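Local coordinates for thioredoxin-like protein (Bacteroides caccae ATCC 43185, PDB 4YOD) that is of unknown function but has a thioredoxin fold, consistent with a role in thiol-disulfide redox chemistry, at residues A[199-202]-A[203-207]; A[277-280]-A[281-285]. All coordinates share one frame; numbering follows the deposited sequence.

Contact 1. Residues A[199-202]-A[203-207]; sequences APII and SQLIK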
loop_
_atom_site.group_PDB
_atom_site.type_symbol
_atom_site.label_atom_id
_atom_site.label_comp_id
_atom_site.label_asym_id
_atom_site.label_seq_id
_atom_site.Cartn_x
_atom_site.Cartn_y
_atom_site.Cartn_z
ATOM N N ALA A 199 -0.976 2.957 22.157
ATOM C CA ALA A 199 -0.038 1.849 21.944
ATOM C C ALA A 199 1.159 2.027 22.895
ATOM O O ALA A 199 1.904 2.998 22.748
ATOM C CB ALA A 199 0.409 1.793 20.494
ATOM N N PRO A 200 1.312 1.168 23.930
ATOM C CA PRO A 200 2.382 1.393 24.928
ATOM C C PRO A 200 3.806 1.385 24.368
ATOM O O PRO A 200 4.631 2.166 24.853
ATOM C CB PRO A 200 2.188 0.251 25.927
ATOM C CG PRO A 200 0.777 -0.166 25.765
ATOM C CD PRO A 200 0.450 0.030 24.323
ATOM N N ILE A 201 4.098 0.540 23.357
ATOM C CA ILE A 201 5.441 0.457 22.766
ATOM C C ILE A 201 5.889 1.828 22.164
ATOM O O ILE A 201 7.075 2.154 22.262
ATOM C CB ILE A 201 5.576 -0.709 21.727
ATOM C CG1 ILE A 201 7.056 -1.038 21.409
ATOM C CG2 ILE A 201 4.756 -0.476 20.433
ATOM C CD1 ILE A 201 7.936 -1.436 22.665
ATOM N N ILE A 202 4.949 2.624 21.584
ATOM C CA ILE A 202 5.219 3.943 20.981
ATOM C C ILE A 202 5.769 4.902 22.056
ATOM O O ILE A 202 6.875 5.420 21.911
ATOM C CB ILE A 202 3.945 4.530 20.292
ATOM C CG1 ILE A 202 3.317 3.551 19.251
ATOM C CG2 ILE A 202 4.203 5.921 19.690
ATOM C CD1 ILE A 202 4.017 3.310 17.924
ATOM N N SER A 203 4.994 5.094 23.141
ATOM C CA SER A 203 5.316 5.944 24.292
ATOM C C SER A 203 6.655 5.546 24.924
ATOM O O SER A 203 7.444 6.426 25.270
ATOM C CB SER A 203 4.203 5.869 25.337
ATOM O OG SER A 203 2.921 5.755 24.737
ATOM N N GLN A 204 6.918 4.225 25.036
ATOM C CA GLN A 204 8.136 3.661 25.622
ATOM C C GLN A 204 9.362 3.984 24.784
ATOM O O GLN A 204 10.337 4.482 25.339
ATOM C CB GLN A 204 7.992 2.136 25.793
ATOM C CG GLN A 204 9.215 1.419 26.372
ATOM C CD GLN A 204 9.233 -0.070 26.069
ATOM O OE1 GLN A 204 8.192 -0.748 25.999
ATOM N NE2 GLN A 204 10.432 -0.623 25.918
ATOM N N LEU A 205 9.318 3.712 23.456
ATOM C CA LEU A 205 10.454 3.954 22.570
ATOM C C LEU A 205 10.687 5.455 22.340
ATOM O O LEU A 205 11.832 5.845 22.085
ATOM C CB LEU A 205 10.286 3.206 21.226
ATOM C CG LEU A 205 10.163 1.664 21.291
ATOM C CD1 LEU A 205 9.841 1.087 19.909
ATOM C CD2 LEU A 205 11.433 1.007 21.848
ATOM N N ILE A 206 9.625 6.302 22.428
ATOM C CA ILE A 206 9.798 7.769 22.328
ATOM C C ILE A 206 10.627 8.217 23.549
ATOM O O ILE A 206 11.625 8.919 23.383
ATOM C CB ILE A 206 8.447 8.558 22.220
ATOM C CG1 ILE A 206 7.819 8.437 20.821
ATOM C CG2 ILE A 206 8.612 10.049 22.643
ATOM C CD1 ILE A 206 6.371 8.771 20.800
ATOM N N LYS A 207 10.242 7.748 24.754
ATOM C CA LYS A 207 10.891 8.039 26.047
ATOM C C LYS A 207 12.366 7.586 26.050
ATOM O O LYS A 207 13.229 8.351 26.472
ATOM C CB LYS A 207 10.112 7.364 27.195
ATOM C CG LYS A 207 10.423 7.912 28.586
ATOM C CD LYS A 207 9.540 7.293 29.662
ATOM C CE LYS A 207 8.410 8.204 30.085
ATOM N NZ LYS A 207 7.830 7.802 31.400
#

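Contact 2. Residues A[277-280]-A[281-285]; sequences QAIE and EYLMI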
loop_
_atom_site.group_PDB
_atom_site.type_symbol
_atom_site.label_atom_id
_atom_site.label_comp_id
_atom_site.label_asym_id
_atom_site.label_seq_id
_atom_site.Cartn_x
_atom_site.Cartn_y
_atom_site.Cartn_z
ATOM N N GLN A 277 -1.992 -0.845 14.162
ATOM C CA GLN A 277 -1.787 -2.201 14.701
ATOM C C GLN A 277 -0.513 -2.849 14.105
ATOM O O GLN A 277 0.242 -3.479 14.849
ATOM C CB GLN A 277 -3.023 -3.095 14.461
ATOM C CG GLN A 277 -2.897 -4.502 15.056
ATOM C CD GLN A 277 -4.059 -5.427 14.752
ATOM O OE1 GLN A 277 -4.698 -5.361 13.692
ATOM N NE2 GLN A 277 -4.321 -6.353 15.667
ATOM N N ALA A 278 -0.274 -2.671 12.785
ATOM C CA ALA A 278 0.893 -3.213 12.081
ATOM C C ALA A 278 2.183 -2.592 12.635
ATOM O O ALA A 278 3.143 -3.311 12.902
ATOM C CB ALA A 278 0.779 -2.939 10.576
ATOM N N ILE A 279 2.187 -1.267 12.837
ATOM C CA ILE A 279 3.348 -0.548 13.378
ATOM C C ILE A 279 3.602 -1.020 14.810
ATOM O O ILE A 279 4.747 -1.333 15.158
ATOM C CB ILE A 279 3.168 0.985 13.281
ATOM C CG1 ILE A 279 3.299 1.428 11.799
ATOM C CG2 ILE A 279 4.222 1.745 14.154
ATOM C CD1 ILE A 279 2.762 2.757 11.547
ATOM N N GLU A 280 2.538 -1.083 15.623
ATOM C CA GLU A 280 2.636 -1.516 17.020
ATOM C C GLU A 280 3.196 -2.934 17.101
ATOM O O GLU A 280 4.102 -3.170 17.886
ATOM C CB GLU A 280 1.264 -1.420 17.713
ATOM C CG GLU A 280 1.288 -1.723 19.198
ATOM C CD GLU A 280 -0.062 -1.767 19.891
ATOM O OE1 GLU A 280 -1.106 -1.764 19.196
ATOM O OE2 GLU A 280 -0.073 -1.815 21.141
ATOM N N GLU A 281 2.690 -3.870 16.273
ATOM C CA GLU A 281 3.185 -5.242 16.345
ATOM C C GLU A 281 4.623 -5.330 15.888
ATOM O O GLU A 281 5.408 -5.968 16.570
ATOM C CB GLU A 281 2.309 -6.205 15.561
ATOM C CG GLU A 281 0.985 -6.496 16.244
ATOM C CD GLU A 281 0.183 -7.606 15.596
ATOM O OE1 GLU A 281 0.694 -8.232 14.637
ATOM O OE2 GLU A 281 -0.960 -7.850 16.046
ATOM N N TYR A 282 4.994 -4.613 14.816
ATOM C CA TYR A 282 6.365 -4.593 14.314
ATOM C C TYR A 282 7.341 -4.138 15.397
ATOM O O TYR A 282 8.397 -4.740 15.558
ATOM C CB TYR A 282 6.494 -3.653 13.100
ATOM C CG TYR A 282 7.862 -3.725 12.460
ATOM C CD1 TYR A 282 8.943 -3.042 13.002
ATOM C CD2 TYR A 282 8.091 -4.529 11.348
ATOM C CE1 TYR A 282 10.216 -3.153 12.457
ATOM C CE2 TYR A 282 9.359 -4.633 10.780
ATOM C CZ TYR A 282 10.421 -3.944 11.342
ATOM O OH TYR A 282 11.689 -4.052 10.819
ATOM N N LEU A 283 7.025 -3.032 16.074
ATOM C CA LEU A 283 7.904 -2.474 17.106
ATOM C C LEU A 283 7.976 -3.396 18.321
ATOM O O LEU A 283 9.028 -3.481 18.952
ATOM C CB LEU A 283 7.434 -1.077 17.514
ATOM C CG LEU A 283 7.619 0.020 16.444
ATOM C CD1 LEU A 283 6.960 1.289 16.887
ATOM C CD2 LEU A 283 9.112 0.255 16.112
HETATM N N MSE A 284 6.876 -4.110 18.632
HETATM C CA MSE A 284 6.862 -5.034 19.767
HETATM C C MSE A 284 7.788 -6.219 19.503
HETATM O O MSE A 284 8.454 -6.691 20.425
HETATM C CB MSE A 284 5.443 -5.517 20.059
HETATM C CG MSE A 284 4.610 -4.487 20.797
HETATM SE SE MSE A 284 2.749 -5.036 20.966
HETATM C CE MSE A 284 2.938 -6.393 22.301
ATOM N N ILE A 285 7.846 -6.679 18.241
ATOM C CA ILE A 285 8.670 -7.821 17.846
ATOM C C ILE A 285 10.163 -7.445 17.754
ATOM O O ILE A 285 11.007 -8.234 18.184
ATOM C CB ILE A 285 8.149 -8.436 16.518
ATOM C CG1 ILE A 285 6.721 -9.006 16.690
ATOM C CG2 ILE A 285 9.086 -9.526 15.986
ATOM C CD1 ILE A 285 5.847 -8.955 15.370
#

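Contact 1. Residues A[199-202]-A[203-207]
I201 meets two side chains of the following turn with two different carbons of one branch. Its CG1 lies 3.8 Å from L205 CD1, and the methyl beyond it, CD1, comes to 3.4 Å from Q204 OE1, a van der Waals contact of a methyl with the amide oxygen. Both follow from a chi1 of -164°, which sets CG1 opposite the backbone N and beside the carbonyl carbon, so that the branch leans towards Q204 and L205; the side chains of these two each run obliquely to it. The amide's polar bond lies elsewhere, from Q204 NE2 to E208 OE2. One residue on, I202 uses its other branch: CG2 touches I206 CD1 at 3.7 Å. Beneath these contacts the first turn of helix 200-207 is closed by i to i+4 bonds, Q204 N to P200 O (3.1 Å), L205 N to I201 O (3.0 Å) and I206 N to I202 O (2.9 Å), with A199 as N-cap residue. With an alanine in place of I201, the L205 methyl is likely to lose its packing on CG1, and a gap to open towards L283. The helix packs against helix 276-286, I201 on L283, and against strand 211-217, where I202, L205 and I206 rest on L211.

Contact 2. Residues A[277-280]-A[281-285]
The amide of Q277 and the carboxylate of E281 lie side by side, one helical turn apart, with their planes turned 67° from each other. The groups are therefore not stacked; Q277 NE2 is 3.7 Å from E281 OE2, and Q277 CG approaches the same oxygen at 4.0 Å. The ring of Y282 leads away from the preceding turn: its CG stands opposite the backbone N (chi1 -174°), and the ring stacks with H286 while the side chain also meets Y176, L262 and L270. On another side of the helix E280 and M284, a selenomethionine, run alongside each other, E280 CG lying 4.0 Å from M284 SE. This is the C-terminal helix of the thioredoxin-like fold, helix 276-286, and its buried side is carried by I279 and L283, whose side chains point the same way with I279 CG2 3.9 Å from L283 CD1. That pair packs on three strands of the mixed sheet, I279 on L178, L260 and L271, L283 on Y176 and L262. Four successive i to i+4 bonds hold the backbone, the first from E281 N to Q277 O at 2.9 Å and the third from L283 N to I279 O at 3.0 Å, with an N-H...O angle of 165°.

How the contacts relate
Going from the N terminus, the chain passes strand 176-181 and helix 187-197 before contact 1 in helix 200-207, then strands 211-217, 237-240, 259-263 and 269-272, with helices 222-228 and 245-249 among them, before contact 2 in helix 276-286. Each contact joins consecutive residues and closes just a helical turn; the two follow in series, neither nesting nor crossing. The centres of contact 1 and contact 2 are about 11 Å apart. A199 CB lies 3.6 Å from E280 CD, and I202 CD1 is 3.7 Å from L283 CD1, so the start of the earlier helix packs against the C-terminal one. Contact 1 ties this pair to strand 211-217, contact 2 to strands 176-181, 259-263 and 269-272.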